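Local coordinates for sensor protein KdpD (Escherichia coli, PDB 4Y2F) that probably senses potassium limitation as a membrane-bound histidine kinase, autophosphorylating and passing the phosphoryl group to its response regulator, at residues 37-42 with 100-105. Sequence-based numbering, arbitrary orientation.
Sequences SQVLLP and GLVVVE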
loop_
_atom_site.group_PDB
_atom_site.type_symbol
_atom_site.label_atom_id
_atom_site.label_comp_id
_atom_site.label_asym_id
_atom_site.label_seq_id
_atom_site.Cartn_x
_atom_site.Cartn_y
_atom_site.Cartn_z
ATOM N N SER A 37 -14.218 12.133 -7.940
ATOM C CA SER A 37 -12.853 12.437 -7.544
ATOM C C SER A 37 -12.032 12.807 -8.758
ATOM O O SER A 37 -12.342 12.433 -9.893
ATOM C CB SER A 37 -12.187 11.313 -6.758
ATOM O OG SER A 37 -12.082 10.160 -7.546
ATOM N N GLN A 38 -10.954 13.542 -8.491
ATOM C CA GLN A 38 -10.005 13.929 -9.522
ATOM C C GLN A 38 -8.605 13.845 -8.934
ATOM O O GLN A 38 -8.319 14.475 -7.906
ATOM C CB GLN A 38 -10.263 15.379 -9.915
ATOM C CG GLN A 38 -9.225 15.930 -10.859
ATOM C CD GLN A 38 -9.430 15.426 -12.258
ATOM O OE1 GLN A 38 -10.460 15.692 -12.868
ATOM N NE2 GLN A 38 -8.456 14.684 -12.780
ATOM N N VAL A 39 -7.746 13.070 -9.583
ATOM C CA VAL A 39 -6.328 13.026 -9.261
ATOM C C VAL A 39 -5.619 14.140 -10.023
ATOM O O VAL A 39 -5.869 14.351 -11.220
ATOM C CB VAL A 39 -5.743 11.640 -9.593
ATOM C CG1 VAL A 39 -4.216 11.659 -9.557
ATOM C CG2 VAL A 39 -6.286 10.595 -8.609
ATOM N N LEU A 40 -4.755 14.861 -9.309
ATOM C CA LEU A 40 -3.946 15.946 -9.853
ATOM C C LEU A 40 -2.476 15.572 -9.711
ATOM O O LEU A 40 -2.039 15.159 -8.633
ATOM C CB LEU A 40 -4.214 17.231 -9.063
ATOM C CG LEU A 40 -5.682 17.675 -9.018
ATOM C CD1 LEU A 40 -5.853 18.920 -8.141
ATOM C CD2 LEU A 40 -6.181 17.934 -10.417
ATOM N N LEU A 41 -1.710 15.746 -10.791
ATOM C CA LEU A 41 -0.309 15.351 -10.824
ATOM C C LEU A 41 0.562 16.547 -11.187
ATOM O O LEU A 41 0.146 17.398 -11.985
ATOM C CB LEU A 41 -0.084 14.230 -11.849
ATOM C CG LEU A 41 -0.890 12.961 -11.554
ATOM C CD1 LEU A 41 -0.667 11.926 -12.629
ATOM C CD2 LEU A 41 -0.541 12.393 -10.178
ATOM N N PRO A 42 1.767 16.646 -10.625
ATOM C CA PRO A 42 2.649 17.768 -10.968
ATOM C C PRO A 42 3.205 17.641 -12.377
ATOM O O PRO A 42 3.491 16.544 -12.863
ATOM C CB PRO A 42 3.776 17.659 -9.932
ATOM C CG PRO A 42 3.785 16.204 -9.541
ATOM C CD PRO A 42 2.340 15.786 -9.573
ATOM N N GLY A 100 1.240 13.573 -5.747
ATOM C CA GLY A 100 0.053 14.069 -6.401
ATOM C C GLY A 100 -0.974 14.394 -5.338
ATOM O O GLY A 100 -0.679 14.372 -4.143
ATOM N N LEU A 101 -2.179 14.720 -5.803
ATOM C CA LEU A 101 -3.289 14.978 -4.898
ATOM C C LEU A 101 -4.514 14.274 -5.442
ATOM O O LEU A 101 -4.611 13.986 -6.640
ATOM C CB LEU A 101 -3.688 16.452 -4.874
ATOM C CG LEU A 101 -2.744 17.535 -4.404
ATOM C CD1 LEU A 101 -3.546 18.811 -4.486
ATOM C CD2 LEU A 101 -2.300 17.284 -2.980
ATOM N N VAL A 102 -5.462 13.993 -4.553
ATOM C CA VAL A 102 -6.800 13.626 -4.996
ATOM C C VAL A 102 -7.798 14.568 -4.331
ATOM O O VAL A 102 -7.708 14.842 -3.123
ATOM C CB VAL A 102 -7.111 12.131 -4.773
ATOM C CG1 VAL A 102 -7.084 11.770 -3.286
ATOM C CG2 VAL A 102 -8.436 11.740 -5.435
ATOM N N VAL A 103 -8.695 15.116 -5.133
ATOM C CA VAL A 103 -9.831 15.886 -4.636
ATOM C C VAL A 103 -11.014 14.926 -4.619
ATOM O O VAL A 103 -11.308 14.281 -5.637
ATOM C CB VAL A 103 -10.119 17.100 -5.531
ATOM C CG1 VAL A 103 -11.288 17.901 -4.952
ATOM C CG2 VAL A 103 -8.878 17.986 -5.648
ATOM N N VAL A 104 -11.660 14.792 -3.460
ATOM C CA VAL A 104 -12.764 13.846 -3.268
ATOM C C VAL A 104 -14.007 14.630 -2.859
ATOM O O VAL A 104 -14.015 15.253 -1.789
ATOM C CB VAL A 104 -12.425 12.790 -2.204
ATOM C CG1 VAL A 104 -13.557 11.804 -2.067
ATOM C CG2 VAL A 104 -11.118 12.064 -2.556
ATOM N N GLU A 105 -15.053 14.556 -3.681
ATOM C CA GLU A 105 -16.317 15.236 -3.400
ATOM C C GLU A 105 -17.417 14.193 -3.249
ATOM O O GLU A 105 -17.897 13.656 -4.257
ATOM C CB GLU A 105 -16.661 16.214 -4.520
ATOM C CG GLU A 105 -17.845 17.076 -4.135
ATOM C CD GLU A 105 -18.242 18.045 -5.224
ATOM O OE1 GLU A 105 -17.506 18.168 -6.231
ATOM O OE2 GLU A 105 -19.313 18.678 -5.078
#
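Q38 and V103 form a hydrogen-bonded antiparallel pair, joined by two backbone bonds. Q38 N lies in the carbonyl plane of V103, 3.0 Å from V103 O. The return bond, V103 N to Q38 O, is 2.9 Å long, with its donor tilted 24° from the carbonyl plane. The Q38 carboxamide leads away from 100-105 and reaches forward to the next residue of its own strand. Its NE2 reaches V39 O at 3.0 Å, and that oxygen lies in the amide plane. The Q38 side chain also touches P50, P54 and W60. V39 N is bonded to the E26 carboxylate. V39 N and O both point away from V102, and these two bonds satisfy them. One face of the two strands carries the side chains of Q38, V103, L40 and L101. The other carries S37, V104, V39 and V102.

L40 and L101 repeat the two-bond pattern, with L40 N 2.8 Å from L101 O. The intervening V39–V102 pair is non-hydrogen-bonded. Strands 35-42 and 97-106 are the first and fifth strands of the 2-1-5-4-3 antiparallel sheet of the GAF fold, and 97-106 is the central one. The axes of 37-42 and 100-105 run antiparallel, at 161°. Strand 88-94 continues the sheet beyond 100-105, and L41 bonds to Q49 on the far side of 37-42.

On the V39 face, CG2 of V39 meets CG2 of V102 at 4.0 Å, the two side chains crossing at a slant. S37 CB also touches V102 CG2. Helix 18-33 covers this side, with A22 against V39. L41 CD2 comes within 4.2 Å of G100 CA. On the L40 face, CG of L40 is anti to the carbonyl carbon (chi1 -57°). Its CD1 then extends diagonally to V103 CG2, at 4.0 Å. L101 packs there against A65, S68 and F69 of helix 62-71.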